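Local coordinates for CIR protein (Plasmodium chabaudi chabaudi, PDB 6ZYV) that is of unknown function but belongs to the PIR variant antigen family of malaria parasites and is probably associated with infected red blood cells, at residues A[24-29]-A[97-103]; A[157-161]-A[211-215]. The protein carries 5 engineered substitutions. All blocks are in the same frame, centred on the assembly; numbering follows the deposited sequence.

Interaction 1 (A[24-29]-A[97-103])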
ATOM      1  N   ILE A  24      -6.247  13.764  -9.458  1.00 98.53           N
ATOM      2  CA  ILE A  24      -5.293  14.840  -9.224  1.00100.55           C
ATOM      3  C   ILE A  24      -4.441  15.051 -10.465  1.00103.32           C
ATOM      4  O   ILE A  24      -3.762  14.132 -10.919  1.00103.38           O
ATOM      5  CB  ILE A  24      -4.441  14.558  -7.966  1.00100.00           C
ATOM      6  CG1 ILE A  24      -5.325  14.531  -6.717  1.00 99.90           C
ATOM      7  CG2 ILE A  24      -3.313  15.573  -7.819  1.00100.94           C
ATOM      8  CD1 ILE A  24      -4.740  13.839  -5.667  1.00 99.94           C
ATOM      9  N   ASP A  25      -4.514  16.260 -11.025  1.00105.56           N
ATOM     10  CA  ASP A  25      -3.803  16.723 -12.220  1.00108.32           C
ATOM     11  C   ASP A  25      -2.299  16.381 -12.246  1.00108.90           C
ATOM     12  O   ASP A  25      -1.798  15.872 -13.252  1.00109.48           O
ATOM     13  CB  ASP A  25      -4.024  18.245 -12.423  1.00112.21           C
ATOM     14  CG  ASP A  25      -4.031  19.085 -11.142  1.00118.31           C
ATOM     15  OD1 ASP A  25      -4.949  18.892 -10.306  1.00118.01           O
ATOM     16  OD2 ASP A  25      -3.121  19.943 -10.983  1.00122.27           O
ATOM     17  N   THR A  26      -1.593  16.654 -11.137  1.00108.49           N
ATOM     18  CA  THR A  26      -0.157  16.418 -11.007  1.00108.87           C
ATOM     19  C   THR A  26       0.207  14.930 -10.928  1.00108.03           C
ATOM     20  O   THR A  26       1.319  14.550 -11.295  1.00108.42           O
ATOM     21  CB  THR A  26       0.396  17.215  -9.823  1.00110.27           C
ATOM     22  OG1 THR A  26      -0.138  16.685  -8.610  1.00110.40           O
ATOM     23  CG2 THR A  26       0.058  18.692  -9.914  1.00111.65           C
ATOM     24  N   ILE A  27      -0.711  14.096 -10.425  1.00106.79           N
ATOM     25  CA  ILE A  27      -0.469  12.658 -10.343  1.00106.18           C
ATOM     26  C   ILE A  27      -1.331  11.960 -11.382  1.00106.05           C
ATOM     27  O   ILE A  27      -2.560  12.100 -11.355  1.00106.06           O
ATOM     28  CB  ILE A  27      -0.754  12.072  -8.936  1.00105.76           C
ATOM     29  CG1 ILE A  27       0.129  12.712  -7.849  1.00106.43           C
ATOM     30  CG2 ILE A  27      -0.627  10.535  -8.951  1.00105.62           C
ATOM     31  CD1 ILE A  27      -0.181  12.204  -6.432  1.00106.60           C
ATOM     32  N   TYR A  28      -0.701  11.210 -12.290  1.00105.67           N
ATOM     33  CA  TYR A  28      -1.452  10.465 -13.283  1.00105.53           C
ATOM     34  C   TYR A  28      -0.919   9.067 -13.451  1.00104.10           C
ATOM     35  O   TYR A  28       0.212   8.880 -13.895  1.00104.64           O
ATOM     36  CB  TYR A  28      -1.510  11.177 -14.638  1.00106.98           C
ATOM     37  CG  TYR A  28      -2.432  10.479 -15.617  1.00108.27           C
ATOM     38  CD1 TYR A  28      -1.958   9.487 -16.467  1.00109.35           C
ATOM     39  CD2 TYR A  28      -3.779  10.800 -15.681  1.00109.43           C
ATOM     40  CE1 TYR A  28      -2.803   8.828 -17.348  1.00110.69           C
ATOM     41  CE2 TYR A  28      -4.631  10.158 -16.570  1.00110.70           C
ATOM     42  CZ  TYR A  28      -4.139   9.171 -17.403  1.00111.84           C
ATOM     43  OH  TYR A  28      -4.977   8.530 -18.281  1.00113.77           O
ATOM     44  N   THR A  29      -1.748   8.080 -13.124  1.00102.15           N
ATOM     45  CA  THR A  29      -1.421   6.672 -13.340  1.00101.02           C
ATOM     46  C   THR A  29      -2.433   5.986 -14.294  1.00100.04           C
ATOM     47  O   THR A  29      -2.152   4.889 -14.778  1.00100.39           O
ATOM     48  CB  THR A  29      -1.288   5.901 -12.019  1.00101.43           C
ATOM     49  OG1 THR A  29      -2.577   5.776 -11.419  1.00101.80           O
ATOM     50  CG2 THR A  29      -0.285   6.535 -11.050  1.00101.56           C
ATOM     51  N   TYR A  97       3.819   7.277  -0.782  1.00 46.93           N
ATOM     52  CA  TYR A  97       4.069   7.332  -2.211  1.00 48.27           C
ATOM     53  C   TYR A  97       3.329   8.546  -2.822  1.00 49.85           C
ATOM     54  O   TYR A  97       3.934   9.299  -3.571  1.00 50.60           O
ATOM     55  CB  TYR A  97       3.693   5.987  -2.885  1.00 48.24           C
ATOM     56  CG  TYR A  97       3.219   6.123  -4.311  1.00 51.27           C
ATOM     57  CD1 TYR A  97       4.120   6.325  -5.345  1.00 53.35           C
ATOM     58  CD2 TYR A  97       1.861   6.106  -4.620  1.00 53.67           C
ATOM     59  CE1 TYR A  97       3.687   6.495  -6.653  1.00 56.17           C
ATOM     60  CE2 TYR A  97       1.412   6.316  -5.915  1.00 56.12           C
ATOM     61  CZ  TYR A  97       2.327   6.494  -6.937  1.00 58.54           C
ATOM     62  OH  TYR A  97       1.891   6.681  -8.238  1.00 62.13           O
ATOM     63  N   ILE A  98       2.037   8.729  -2.505  1.00 50.25           N
ATOM     64  CA  ILE A  98       1.230   9.839  -3.023  1.00 51.78           C
ATOM     65  C   ILE A  98       1.807  11.189  -2.604  1.00 53.43           C
ATOM     66  O   ILE A  98       1.988  12.067  -3.447  1.00 54.91           O
ATOM     67  CB  ILE A  98      -0.251   9.700  -2.555  1.00 52.25           C
ATOM     68  CG1 ILE A  98      -0.895   8.461  -3.184  1.00 51.97           C
ATOM     69  CG2 ILE A  98      -1.078  10.997  -2.833  1.00 53.42           C
ATOM     70  CD1 ILE A  98      -0.982   8.501  -4.678  1.00 52.83           C
ATOM     71  N   LEU A  99       2.119  11.348  -1.321  1.00 53.33           N
ATOM     72  CA  LEU A  99       2.683  12.591  -0.831  1.00 54.74           C
ATOM     73  C   LEU A  99       4.051  12.863  -1.456  1.00 56.23           C
ATOM     74  O   LEU A  99       4.335  14.001  -1.800  1.00 57.96           O
ATOM     75  CB  LEU A  99       2.713  12.632   0.705  1.00 54.42           C
ATOM     76  CG  LEU A  99       1.339  12.588   1.410  1.00 55.09           C
ATOM     77  CD1 LEU A  99       1.497  12.812   2.900  1.00 55.74           C
ATOM     78  CD2 LEU A  99       0.369  13.652   0.858  1.00 55.72           C
ATOM     79  N   ASN A 100       4.851  11.824  -1.691  1.00 55.77           N
ATOM     80  CA  ASN A 100       6.137  11.979  -2.362  1.00 56.89           C
ATOM     81  C   ASN A 100       5.922  12.460  -3.816  1.00 58.19           C
ATOM     82  O   ASN A 100       6.684  13.306  -4.286  1.00 59.10           O
ATOM     83  CB  ASN A 100       6.930  10.667  -2.332  1.00 57.47           C
ATOM     84  CG  ASN A 100       8.295  10.804  -2.955  1.00 61.05           C
ATOM     85  OD1 ASN A 100       8.561  10.308  -4.047  1.00 61.48           O
ATOM     86  ND2 ASN A 100       9.173  11.521  -2.287  1.00 62.33           N
ATOM     87  N   GLN A 101       4.860  11.986  -4.492  1.00 58.34           N
ATOM     88  CA  GLN A 101       4.547  12.408  -5.856  1.00 61.09           C
ATOM     89  C   GLN A 101       4.091  13.863  -5.909  1.00 63.03           C
ATOM     90  O   GLN A 101       4.539  14.611  -6.774  1.00 64.36           O
ATOM     91  CB  GLN A 101       3.450  11.523  -6.485  1.00 63.33           C
ATOM     92  CG  GLN A 101       3.828  10.055  -6.636  1.00 67.45           C
ATOM     93  CD  GLN A 101       4.850   9.818  -7.717  1.00 75.57           C
ATOM     94  OE1 GLN A 101       6.064   9.856  -7.480  1.00 76.86           O
ATOM     95  NE2 GLN A 101       4.373   9.554  -8.937  1.00 78.78           N
ATOM     96  N   MET A 102       3.195  14.258  -4.994  1.00 63.13           N
ATOM     97  CA  MET A 102       2.655  15.612  -4.914  1.00 64.82           C
ATOM     98  C   MET A 102       3.768  16.613  -4.737  1.00 66.03           C
ATOM     99  O   MET A 102       4.688  16.367  -3.955  1.00 65.83           O
ATOM    100  CB  MET A 102       1.732  15.750  -3.686  1.00 65.79           C
ATOM    101  CG  MET A 102       0.514  14.874  -3.715  1.00 68.28           C
ATOM    102  SD  MET A 102      -0.611  15.439  -4.988  1.00 81.05           S
ATOM    103  CE  MET A 102      -1.271  16.920  -4.217  1.00 76.13           C
ATOM    104  N   PRO A 103       3.747  17.713  -5.496  1.00 67.29           N
ATOM    105  CA  PRO A 103       4.738  18.768  -5.242  1.00 68.60           C
ATOM    106  C   PRO A 103       4.319  19.485  -3.948  1.00 69.01           C
ATOM    107  O   PRO A 103       3.119  19.552  -3.632  1.00 69.74           O
ATOM    108  CB  PRO A 103       4.603  19.673  -6.466  1.00 70.36           C
ATOM    109  CG  PRO A 103       3.177  19.532  -6.882  1.00 70.15           C
ATOM    110  CD  PRO A 103       2.710  18.151  -6.454  1.00 67.24           C
TER
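An apolar contact, with Ile27 at its middle, seats residues 24-29 on the C-terminal end of helix 81-101: the segment, in the long connection between helices 8-20 and 55-71, lies against the last turn of that helix and the residues that leave it. No hydrogen bond joins the two segments. With CG1 anti to its carbonyl carbon (chi1 -60°) and an extended chain beyond, Ile27 drives CD1 among Ile98, Gln101 and Met102. There Ile27 CD1 lies 3.6 Å from Met102 SD. On the helix itself, Ile27 CD1 rests 3.7 Å from Gln101 CB, with the CG2 methyl of Ile98 close by. Met102 is the first residue to depart from helical geometry, and its chain, bent at chi2 and chi3, brings the sulfur across Ile27 at roughly a right angle. Met102 SD also meets Ile24 CG2 at 3.9 Å, so one thioether serves both isoleucines. Thr26 closes one end, Thr26 OG1 lying 3.9 Å from Pro103 CD; this hydroxyl is buried here without a polar partner in the model. Towards the other end, Thr29 turns its methyl to the phenol of Tyr97, Thr29 CG2 to Tyr97 OH 3.6 Å, while its OG1 makes a weak hydrogen bond to Asp20. Helix 55-71 backs the apolar centre, Ile59 touching both Ile24 and Ile98, and Asp19 of helix 8-20 borders Thr29, Tyr97 and Ile98.

Interaction 2 (A[157-161]-A[211-215])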
ATOM      1  N   PHE A 157      11.505   1.700  -2.658  1.00 44.66           N
ATOM      2  CA  PHE A 157      10.958   0.487  -2.055  1.00 42.29           C
ATOM      3  C   PHE A 157       9.546   0.238  -2.608  1.00 41.65           C
ATOM      4  O   PHE A 157       9.174  -0.907  -2.895  1.00 41.72           O
ATOM      5  CB  PHE A 157      10.955   0.630  -0.511  1.00 40.56           C
ATOM      6  CG  PHE A 157      10.341  -0.513   0.250  1.00 39.38           C
ATOM      7  CD1 PHE A 157      11.110  -1.588   0.670  1.00 39.24           C
ATOM      8  CD2 PHE A 157       8.992  -0.522   0.541  1.00 39.38           C
ATOM      9  CE1 PHE A 157      10.538  -2.636   1.388  1.00 39.27           C
ATOM     10  CE2 PHE A 157       8.424  -1.577   1.249  1.00 38.88           C
ATOM     11  CZ  PHE A 157       9.196  -2.632   1.652  1.00 38.65           C
ATOM     12  N   TYR A 158       8.769   1.314  -2.774  1.00 41.34           N
ATOM     13  CA  TYR A 158       7.417   1.260  -3.333  1.00 41.16           C
ATOM     14  C   TYR A 158       7.430   0.750  -4.775  1.00 42.74           C
ATOM     15  O   TYR A 158       6.543   0.009  -5.158  1.00 42.57           O
ATOM     16  CB  TYR A 158       6.744   2.655  -3.273  1.00 40.69           C
ATOM     17  CG  TYR A 158       5.275   2.582  -3.620  1.00 40.53           C
ATOM     18  CD1 TYR A 158       4.348   2.122  -2.698  1.00 40.94           C
ATOM     19  CD2 TYR A 158       4.829   2.858  -4.903  1.00 41.76           C
ATOM     20  CE1 TYR A 158       2.994   2.007  -3.017  1.00 42.10           C
ATOM     21  CE2 TYR A 158       3.478   2.716  -5.244  1.00 42.98           C
ATOM     22  CZ  TYR A 158       2.558   2.303  -4.291  1.00 43.48           C
ATOM     23  OH  TYR A 158       1.219   2.161  -4.605  1.00 45.71           O
ATOM     24  N   ASP A 159       8.438   1.125  -5.573  1.00 45.09           N
ATOM     25  CA  ASP A 159       8.592   0.607  -6.937  1.00 47.02           C
ATOM     26  C   ASP A 159       8.791  -0.924  -6.930  1.00 45.97           C
ATOM     27  O   ASP A 159       8.242  -1.612  -7.783  1.00 46.64           O
ATOM     28  CB  ASP A 159       9.751   1.297  -7.655  1.00 52.40           C
ATOM     29  CG  ASP A 159       9.381   2.699  -8.122  1.00 66.08           C
ATOM     30  OD1 ASP A 159       8.185   2.935  -8.422  1.00 68.74           O
ATOM     31  OD2 ASP A 159      10.284   3.570  -8.182  1.00 72.56           O
ATOM     32  N   ILE A 160       9.536  -1.456  -5.950  1.00 44.31           N
ATOM     33  CA  ILE A 160       9.704  -2.901  -5.793  1.00 43.47           C
ATOM     34  C   ILE A 160       8.341  -3.540  -5.440  1.00 42.97           C
ATOM     35  O   ILE A 160       7.975  -4.566  -6.005  1.00 42.85           O
ATOM     36  CB  ILE A 160      10.773  -3.213  -4.721  1.00 42.66           C
ATOM     37  CG1 ILE A 160      12.122  -2.529  -5.066  1.00 43.66           C
ATOM     38  CG2 ILE A 160      10.932  -4.720  -4.529  1.00 42.50           C
ATOM     39  CD1 ILE A 160      12.730  -2.979  -6.372  1.00 44.91           C
ATOM     40  N   PHE A 161       7.589  -2.912  -4.529  1.00 42.08           N
ATOM     41  CA  PHE A 161       6.264  -3.377  -4.138  1.00 42.69           C
ATOM     42  C   PHE A 161       5.316  -3.412  -5.351  1.00 43.56           C
ATOM     43  O   PHE A 161       4.512  -4.334  -5.502  1.00 42.63           O
ATOM     44  CB  PHE A 161       5.705  -2.455  -3.036  1.00 42.73           C
ATOM     45  CG  PHE A 161       4.279  -2.745  -2.658  1.00 44.07           C
ATOM     46  CD1 PHE A 161       3.936  -3.941  -2.067  1.00 44.78           C
ATOM     47  CD2 PHE A 161       3.280  -1.831  -2.918  1.00 45.62           C
ATOM     48  CE1 PHE A 161       2.626  -4.208  -1.716  1.00 45.65           C
ATOM     49  CE2 PHE A 161       1.967  -2.102  -2.556  1.00 46.34           C
ATOM     50  CZ  PHE A 161       1.649  -3.291  -1.963  1.00 45.62           C
ATOM     51  N   ILE A 211       9.640  -2.796   7.513  1.00 39.45           N
ATOM     52  CA  ILE A 211       8.946  -2.633   6.208  1.00 39.53           C
ATOM     53  C   ILE A 211       9.183  -3.858   5.298  1.00 38.97           C
ATOM     54  O   ILE A 211       8.325  -4.198   4.502  1.00 38.57           O
ATOM     55  CB  ILE A 211       9.241  -1.294   5.499  1.00 40.33           C
ATOM     56  CG1 ILE A 211      10.723  -1.190   5.101  1.00 41.62           C
ATOM     57  CG2 ILE A 211       8.856  -0.168   6.419  1.00 40.96           C
ATOM     58  CD1 ILE A 211      11.048   0.004   4.223  1.00 43.44           C
ATOM     59  N   LEU A 212      10.332  -4.539   5.462  1.00 39.02           N
ATOM     60  CA  LEU A 212      10.666  -5.755   4.740  1.00 39.41           C
ATOM     61  C   LEU A 212       9.518  -6.821   4.696  1.00 39.11           C
ATOM     62  O   LEU A 212       9.289  -7.339   3.607  1.00 39.50           O
ATOM     63  CB  LEU A 212      11.965  -6.351   5.297  1.00 39.73           C
ATOM     64  CG  LEU A 212      12.468  -7.649   4.670  1.00 41.09           C
ATOM     65  CD1 LEU A 212      12.620  -7.517   3.163  1.00 40.79           C
ATOM     66  CD2 LEU A 212      13.796  -8.066   5.307  1.00 41.92           C
ATOM     67  N   PRO A 213       8.754  -7.131   5.782  1.00 38.23           N
ATOM     68  CA  PRO A 213       7.672  -8.140   5.667  1.00 38.42           C
ATOM     69  C   PRO A 213       6.658  -7.939   4.536  1.00 38.91           C
ATOM     70  O   PRO A 213       6.087  -8.914   4.077  1.00 39.92           O
ATOM     71  CB  PRO A 213       6.991  -8.095   7.035  1.00 38.71           C
ATOM     72  CG  PRO A 213       8.097  -7.698   7.952  1.00 39.58           C
ATOM     73  CD  PRO A 213       8.875  -6.661   7.174  1.00 37.53           C
ATOM     74  N   ILE A 214       6.451  -6.716   4.063  1.00 38.72           N
ATOM     75  CA  ILE A 214       5.564  -6.444   2.927  1.00 40.19           C
ATOM     76  C   ILE A 214       6.050  -7.248   1.680  1.00 42.23           C
ATOM     77  O   ILE A 214       5.256  -7.917   1.004  1.00 43.14           O
ATOM     78  CB  ILE A 214       5.592  -4.914   2.623  1.00 40.44           C
ATOM     79  CG1 ILE A 214       4.931  -4.083   3.741  1.00 41.14           C
ATOM     80  CG2 ILE A 214       5.002  -4.602   1.254  1.00 41.04           C
ATOM     81  CD1 ILE A 214       5.334  -2.591   3.714  1.00 41.97           C
ATOM     82  N   LEU A 215       7.372  -7.200   1.420  1.00 41.97           N
ATOM     83  CA  LEU A 215       7.946  -7.902   0.289  1.00 42.38           C
ATOM     84  C   LEU A 215       8.244  -9.354   0.605  1.00 42.71           C
ATOM     85  O   LEU A 215       8.017 -10.188  -0.268  1.00 43.82           O
ATOM     86  CB  LEU A 215       9.243  -7.209  -0.163  1.00 42.41           C
ATOM     87  CG  LEU A 215       9.146  -5.737  -0.515  1.00 43.16           C
ATOM     88  CD1 LEU A 215      10.523  -5.190  -0.912  1.00 43.59           C
ATOM     89  CD2 LEU A 215       8.126  -5.498  -1.617  1.00 43.48           C
TER
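Helices of the ectodomain meet here in its buried interior: Phe157, Ile160 and Phe161 of helix 154-174 face Ile211, at the end of helix 206-211, and Ile214 and Leu215 of helix 213-226. The Phe157 ring is the centrepiece. Ile211 lays its CD1 methyl almost squarely over one face of Phe157, 3.9 Å from the ring centroid and 9° off the normal, a CH-pi contact. CG1 of Ile211 stands between its backbone N and carbonyl carbon (chi1 65°), and the extended chain beyond it carries CD1 over the ring. The CD1 methyl of Ile214 comes to the ring edge near its plane, 4.1 Å from Phe157 CE2, while Leu215 CD1 approaches obliquely to 3.4 Å from Phe157 CE1. Backbone takes part as well: Phe157 CZ comes within 3.4 Å of Ile211 O, which also accepts the backbone hydrogen bond of Ile214 N. One helical turn beyond Phe157, the interlocking of aromatic and branched side chains continues, as in the core of a helical bundle. Leu215 splits its branches, Leu215 CD1 meeting Ile160 CG2 at 3.7 Å and Leu215 CD2 lying 3.8 Å from Phe161 CA. Ile214 uses its other branch on the second aromatic ring, with Ile214 CG2 3.5 Å from Phe161 CD1. Tyr192 of helix 181-198 touches Leu215, Tyr90 and Leu93 of helix 81-101 pack on Ile214, and Leu8 and Ile15 of helix 8-20 adjoin Phe161.

Along the chain both segments of interaction 1 precede those of interaction 2, and the centres of the two contacts lie about 19 Å apart. Interaction 2 is the deeper, its centre about 9 Å from that of the chain against about 15 Å for interaction 1. Helices 81-101 and 154-174 join them: Tyr97 and Tyr158 stack their rings, with Tyr97 CG 3.5 Å from Tyr158 CE2. Helix 81-101 receives the loop 24-29 near its C-terminal end, while Tyr90 and Leu93 further back pack on Ile214 of interaction 2. Helix 8-20 borders both contacts too. Together they join an early loop with helices 81-101, 154-174 and 213-226 in one helical ectodomain.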